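Local coordinates for protein alginase (Pseudoalteromonas, PDB 4Q8L) that probably cleaves alginate by beta-elimination, as a bacterial lyase of polysaccharide lyase family 18, at residues G9-L14 and Y49-S54; G44-Y49 and G178-S183. One frame throughout, in Å; residues are numbered along the deposited sequence.

Contact 1 (G9-L14 and Y49-S54); sequences GSIFDL and YKVKES
K52, just past the end of strand 44-51, reaches back to the loop that leads into strand 12-15. Its chain is extended at chi2 and bends at chi3 (64°), which folds the amine back onto the backbone carbonyls there. NZ donates to G9 O at 2.9 Å in the carbonyl plane, and to S10 O from above the plane, 64° out of it. The bond from K52 N to I11 O is nearly straight.

Beyond this point the strands run antiparallel, with paired backbone bonds between D13 and K50. These two side chains share one face of the sheet and cross at a slant. The K50 chain bends twice to bring NZ to D13 OD1 at 3.1 Å, where it meets the anti lone pair; the same amine also forms a salt bridge with E15. A water links OD1 to E53 N.

F12, L14, Y49 and V51 occupy the other face. The F12 ring swings beside V51, its CE1 3.6 Å from V51 CG2, while I11 CG2 lies over one face of the ring near its rim. I11 CG2 is also 4.1 Å from V51 CG2, the two side chains lying alongside each other. F12 and Y49 stand almost perpendicular, touching through their CB atoms at 3.8 Å. With CG anti to the backbone N (chi1 175°), L14 carries CD1 over a face of the Y49 ring, 4.2 Å from the centroid, as a CH-pi contact. F12 meets F177 and Y222 edge-to-face, and V51 touches Y222 and R224 of strand 213-226, which belongs to the other sheet. A polar pair on one side of two antiparallel strands and, on the other, an apolar layer rich in aromatic rings, packed against a second sheet, fit the beta-sandwich (jelly-roll) fold of concanavalin-clan alginate lyases.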
loop_
_atom_site.group_PDB
_atom_site.type_symbol
_atom_site.label_atom_id
_atom_site.label_comp_id
_atom_site.label_asym_id
_atom_site.label_seq_id
_atom_site.Cartn_x
_atom_site.Cartn_y
_atom_site.Cartn_z
ATOM N N GLY A 9 15.405 4.716 -10.236
ATOM C CA GLY A 9 15.330 3.336 -9.789
ATOM C C GLY A 9 16.538 2.822 -9.013
ATOM O O GLY A 9 16.777 1.623 -8.992
ATOM N N SER A 10 17.298 3.710 -8.367
ATOM C CA SER A 10 18.472 3.265 -7.616
ATOM C C SER A 10 18.086 2.367 -6.435
ATOM O O SER A 10 18.791 1.409 -6.122
ATOM C CB SER A 10 19.290 4.458 -7.124
ATOM O OG SER A 10 18.484 5.334 -6.359
ATOM N N ILE A 11 16.970 2.685 -5.783
ATOM C CA ILE A 11 16.432 1.850 -4.705
ATOM C C ILE A 11 15.209 1.043 -5.158
ATOM O O ILE A 11 15.099 -0.152 -4.875
ATOM C CB ILE A 11 15.996 2.713 -3.484
ATOM C CG1 ILE A 11 17.184 3.494 -2.909
ATOM C CG2 ILE A 11 15.319 1.839 -2.406
ATOM C CD1 ILE A 11 18.280 2.623 -2.307
ATOM N N PHE A 12 14.290 1.707 -5.858
ATOM C CA PHE A 12 12.982 1.127 -6.168
ATOM C C PHE A 12 12.840 0.697 -7.625
ATOM O O PHE A 12 13.066 1.493 -8.544
ATOM C CB PHE A 12 11.850 2.128 -5.855
ATOM C CG PHE A 12 11.753 2.525 -4.402
ATOM C CD1 PHE A 12 11.022 1.755 -3.506
ATOM C CD2 PHE A 12 12.371 3.687 -3.942
ATOM C CE1 PHE A 12 10.921 2.120 -2.171
ATOM C CE2 PHE A 12 12.280 4.063 -2.598
ATOM C CZ PHE A 12 11.553 3.278 -1.711
ATOM N N ASP A 13 12.458 -0.566 -7.821
ATOM C CA ASP A 13 11.971 -1.046 -9.105
ATOM C C ASP A 13 10.563 -0.498 -9.291
ATOM O O ASP A 13 9.807 -0.373 -8.319
ATOM C CB ASP A 13 11.868 -2.573 -9.114
ATOM C CG ASP A 13 13.213 -3.265 -9.162
ATOM O OD1 ASP A 13 13.279 -4.412 -8.672
ATOM O OD2 ASP A 13 14.185 -2.685 -9.700
ATOM N N LEU A 14 10.213 -0.179 -10.533
ATOM C CA LEU A 14 8.838 0.169 -10.874
ATOM C C LEU A 14 8.003 -1.088 -11.114
ATOM O O LEU A 14 8.341 -1.916 -11.966
ATOM C CB LEU A 14 8.813 1.045 -12.131
ATOM C CG LEU A 14 7.447 1.423 -12.706
ATOM C CD1 LEU A 14 6.510 1.965 -11.611
ATOM C CD2 LEU A 14 7.604 2.433 -13.862
ATOM N N TYR A 49 5.949 1.129 -6.372
ATOM C CA TYR A 49 7.397 1.011 -6.349
ATOM C C TYR A 49 7.787 -0.002 -5.278
ATOM O O TYR A 49 7.082 -0.155 -4.282
ATOM C CB TYR A 49 8.057 2.363 -6.059
ATOM C CG TYR A 49 7.941 3.339 -7.199
ATOM C CD1 TYR A 49 6.949 4.306 -7.208
ATOM C CD2 TYR A 49 8.810 3.276 -8.285
ATOM C CE1 TYR A 49 6.836 5.202 -8.260
ATOM C CE2 TYR A 49 8.703 4.168 -9.339
ATOM C CZ TYR A 49 7.710 5.124 -9.316
ATOM O OH TYR A 49 7.588 6.017 -10.353
ATOM N N LYS A 50 8.924 -0.664 -5.486
ATOM C CA LYS A 50 9.321 -1.803 -4.678
ATOM C C LYS A 50 10.840 -1.821 -4.487
ATOM O O LYS A 50 11.605 -1.758 -5.460
ATOM C CB LYS A 50 8.857 -3.089 -5.371
ATOM C CG LYS A 50 9.336 -4.379 -4.733
ATOM C CD LYS A 50 9.520 -5.449 -5.793
ATOM C CE LYS A 50 10.768 -5.168 -6.629
ATOM N NZ LYS A 50 10.749 -5.953 -7.885
ATOM N N VAL A 51 11.285 -1.898 -3.238
ATOM C CA VAL A 51 12.720 -1.980 -2.967
ATOM C C VAL A 51 13.301 -3.215 -3.683
ATOM O O VAL A 51 12.821 -4.334 -3.498
ATOM C CB VAL A 51 13.015 -2.048 -1.453
ATOM C CG1 VAL A 51 14.498 -2.331 -1.202
ATOM C CG2 VAL A 51 12.581 -0.747 -0.754
ATOM N N LYS A 52 14.318 -3.011 -4.510
ATOM C CA LYS A 52 14.860 -4.117 -5.311
ATOM C C LYS A 52 15.479 -5.227 -4.451
ATOM O O LYS A 52 15.978 -4.975 -3.352
ATOM C CB LYS A 52 15.877 -3.600 -6.338
ATOM C CG LYS A 52 17.157 -3.074 -5.715
ATOM C CD LYS A 52 18.085 -2.457 -6.757
ATOM C CE LYS A 52 17.474 -1.232 -7.407
ATOM N NZ LYS A 52 18.499 -0.515 -8.212
ATOM N N GLU A 53 15.439 -6.453 -4.966
ATOM C CA GLU A 53 15.952 -7.622 -4.252
ATOM C C GLU A 53 17.399 -7.449 -3.783
ATOM O O GLU A 53 17.767 -7.892 -2.701
ATOM C CB GLU A 53 15.838 -8.874 -5.129
ATOM C CG GLU A 53 16.343 -10.156 -4.460
ATOM C CD GLU A 53 16.164 -11.399 -5.330
ATOM O OE1 GLU A 53 16.272 -11.295 -6.574
ATOM O OE2 GLU A 53 15.912 -12.488 -4.765
ATOM N N SER A 54 18.208 -6.792 -4.602
ATOM C CA SER A 54 19.639 -6.688 -4.348
ATOM C C SER A 54 19.973 -5.774 -3.176
ATOM O O SER A 54 21.140 -5.676 -2.782
ATOM C CB SER A 54 20.370 -6.206 -5.607
ATOM O OG SER A 54 20.148 -4.821 -5.822
HETATM O O HOH W 1 14.319 -6.413 -7.707
#

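Contact 2 (G44-Y49 and G178-S183); sequences GWRHEY and GNYLQS
Strands 44-49 and 179-182 run antiparallel, their segment axes 172° apart. Two hydrogen-bonded pairs, W45 with L181 and H47 with N179, hold them; H47 N sits well above the carbonyl plane of N179 O, whereas L181 N lies nearly in line with the W45 C=O although its N-H is bent (132° at H). At either end a glycine allows the close approach: a CB on G44 would collide with L181 O, and one on G178 with H47 O. Strand 179-182 also pairs with 79-86, inside an antiparallel jelly-roll sheet, and the run from Y174 to Q182 fits the YxKxGxYxQ motif of related alginate lyases, which probably lines the substrate cleft. The Y180 ring lies beneath R46, whose CB stands 4.1 Å from its centroid in a CH-pi contact while CD passes over CE2. Beyond it, R46 NH1 binds E48 OE1 at 2.8 Å, in the guanidinium plane; E48 OE1 also bridges to K176. That carboxylate stands steeply to the ring, OE1 3.7 Å from Y180 CD2. With an alanine in place of Y180, the R46 chain would probably lose its flat support and the water held between Y180 OH and G44 O one of its partners.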
loop_
_atom_site.group_PDB
_atom_site.type_symbol
_atom_site.label_atom_id
_atom_site.label_comp_id
_atom_site.label_asym_id
_atom_site.label_seq_id
_atom_site.Cartn_x
_atom_site.Cartn_y
_atom_site.Cartn_z
ATOM N N GLY A 44 -5.547 -8.870 -7.156
ATOM C CA GLY A 44 -5.739 -7.494 -7.554
ATOM C C GLY A 44 -4.721 -6.985 -8.553
ATOM O O GLY A 44 -3.893 -7.745 -9.083
ATOM N N TRP A 45 -4.804 -5.685 -8.823
ATOM C CA TRP A 45 -3.919 -5.019 -9.764
ATOM C C TRP A 45 -3.184 -3.953 -8.986
ATOM O O TRP A 45 -3.769 -3.320 -8.109
ATOM C CB TRP A 45 -4.730 -4.342 -10.866
ATOM C CG TRP A 45 -5.122 -5.221 -12.023
ATOM C CD1 TRP A 45 -4.531 -6.390 -12.414
ATOM C CD2 TRP A 45 -6.191 -4.982 -12.947
ATOM N NE1 TRP A 45 -5.164 -6.893 -13.531
ATOM C CE2 TRP A 45 -6.189 -6.047 -13.876
ATOM C CE3 TRP A 45 -7.149 -3.966 -13.081
ATOM C CZ2 TRP A 45 -7.105 -6.126 -14.923
ATOM C CZ3 TRP A 45 -8.064 -4.047 -14.128
ATOM C CH2 TRP A 45 -8.034 -5.118 -15.030
ATOM N N ARG A 46 -1.919 -3.726 -9.319
ATOM C CA ARG A 46 -1.134 -2.724 -8.611
ATOM C C ARG A 46 -0.403 -1.777 -9.553
ATOM O O ARG A 46 -0.167 -2.079 -10.723
ATOM C CB ARG A 46 -0.106 -3.399 -7.696
ATOM C CG ARG A 46 0.990 -4.126 -8.472
ATOM C CD ARG A 46 1.258 -5.466 -7.845
ATOM N NE ARG A 46 2.195 -6.281 -8.613
ATOM C CZ ARG A 46 3.490 -6.407 -8.327
ATOM N NH1 ARG A 46 4.016 -5.745 -7.298
ATOM N NH2 ARG A 46 4.257 -7.202 -9.068
ATOM N N HIS A 47 -0.041 -0.628 -9.008
ATOM C CA HIS A 47 0.865 0.293 -9.659
ATOM C C HIS A 47 1.663 0.795 -8.471
ATOM O O HIS A 47 1.108 1.444 -7.597
ATOM C CB HIS A 47 0.084 1.428 -10.316
ATOM C CG HIS A 47 0.797 2.074 -11.463
ATOM N ND1 HIS A 47 0.308 3.194 -12.103
ATOM C CD2 HIS A 47 1.949 1.746 -12.098
ATOM C CE1 HIS A 47 1.131 3.531 -13.083
ATOM N NE2 HIS A 47 2.136 2.671 -13.100
ATOM N N GLU A 48 2.946 0.454 -8.398
ATOM C CA GLU A 48 3.690 0.751 -7.180
ATOM C C GLU A 48 5.208 0.665 -7.376
ATOM O O GLU A 48 5.691 0.209 -8.417
ATOM C CB GLU A 48 3.227 -0.186 -6.044
ATOM C CG GLU A 48 3.662 -1.636 -6.220
ATOM C CD GLU A 48 2.904 -2.627 -5.325
ATOM O OE1 GLU A 48 2.894 -3.828 -5.656
ATOM O OE2 GLU A 48 2.337 -2.223 -4.292
ATOM N N TYR A 49 5.949 1.129 -6.372
ATOM C CA TYR A 49 7.397 1.011 -6.349
ATOM C C TYR A 49 7.787 -0.002 -5.278
ATOM O O TYR A 49 7.082 -0.155 -4.282
ATOM C CB TYR A 49 8.057 2.363 -6.059
ATOM C CG TYR A 49 7.941 3.339 -7.199
ATOM C CD1 TYR A 49 6.949 4.306 -7.208
ATOM C CD2 TYR A 49 8.810 3.276 -8.285
ATOM C CE1 TYR A 49 6.836 5.202 -8.260
ATOM C CE2 TYR A 49 8.703 4.168 -9.339
ATOM C CZ TYR A 49 7.710 5.124 -9.316
ATOM O OH TYR A 49 7.588 6.017 -10.353
ATOM N N GLY A 178 2.482 2.836 -3.160
ATOM C CA GLY A 178 1.770 3.167 -4.380
ATOM C C GLY A 178 0.297 2.861 -4.228
ATOM O O GLY A 178 -0.343 3.323 -3.281
ATOM N N ASN A 179 -0.227 2.046 -5.137
ATOM C CA ASN A 179 -1.653 1.774 -5.199
ATOM C C ASN A 179 -1.876 0.317 -5.604
ATOM O O ASN A 179 -1.904 -0.022 -6.793
ATOM C CB ASN A 179 -2.299 2.740 -6.200
ATOM C CG ASN A 179 -3.829 2.655 -6.236
ATOM O OD1 ASN A 179 -4.448 1.833 -5.554
ATOM N ND2 ASN A 179 -4.439 3.520 -7.041
ATOM N N TYR A 180 -2.006 -0.543 -4.604
ATOM C CA TYR A 180 -2.265 -1.956 -4.844
ATOM C C TYR A 180 -3.740 -2.214 -4.569
ATOM O O TYR A 180 -4.149 -2.461 -3.426
ATOM C CB TYR A 180 -1.367 -2.841 -3.973
ATOM C CG TYR A 180 -1.420 -4.328 -4.287
ATOM C CD1 TYR A 180 -2.602 -4.937 -4.693
ATOM C CD2 TYR A 180 -0.282 -5.127 -4.177
ATOM C CE1 TYR A 180 -2.652 -6.296 -4.978
ATOM C CE2 TYR A 180 -0.328 -6.495 -4.456
ATOM C CZ TYR A 180 -1.516 -7.071 -4.847
ATOM O OH TYR A 180 -1.580 -8.418 -5.133
ATOM N N LEU A 181 -4.523 -2.141 -5.642
ATOM C CA LEU A 181 -5.971 -2.224 -5.581
ATOM C C LEU A 181 -6.361 -3.680 -5.362
ATOM O O LEU A 181 -6.037 -4.546 -6.178
ATOM C CB LEU A 181 -6.576 -1.694 -6.898
ATOM C CG LEU A 181 -8.098 -1.615 -7.018
ATOM C CD1 LEU A 181 -8.657 -0.590 -6.017
ATOM C CD2 LEU A 181 -8.526 -1.246 -8.440
ATOM N N GLN A 182 -7.045 -3.956 -4.255
ATOM C CA GLN A 182 -7.377 -5.333 -3.905
ATOM C C GLN A 182 -8.695 -5.810 -4.532
ATOM O O GLN A 182 -9.708 -5.126 -4.471
ATOM C CB GLN A 182 -7.366 -5.520 -2.378
ATOM C CG GLN A 182 -5.942 -5.548 -1.793
ATOM C CD GLN A 182 -5.934 -5.757 -0.293
ATOM O OE1 GLN A 182 -6.365 -4.886 0.470
ATOM N NE2 GLN A 182 -5.443 -6.914 0.143
ATOM N N SER A 183 -8.656 -6.982 -5.158
ATOM C CA SER A 183 -9.845 -7.564 -5.766
ATOM C C SER A 183 -10.608 -8.301 -4.665
ATOM O O SER A 183 -10.326 -9.462 -4.364
ATOM C CB SER A 183 -9.437 -8.514 -6.901
ATOM O OG SER A 183 -10.567 -9.155 -7.459
HETATM O O HOH W 2 -1.988 -9.454 -7.902
#

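Overall arrangement
Contacts 1 and 2 use successive lengths of strand 44-51 and meet at Y49, their centres about 16 Å apart. Strands 12-15 and 179-182 pair with it in one sheet. They touch directly where L14 CD1 packs 3.7 Å from E48 O. E15 also joins them electrostatically, one carboxylate oxygen meeting K50 of contact 1 and the other R46 of contact 2. Contact 2, entirely buried about 7 Å from the chain centre, contributes part of the motif that probably lines the substrate cleft, whereas contact 1, farther along the strand, lies about 15 Å from that centre and is partly exposed. The bound calcium ion is about 14 Å from the L181 side chain.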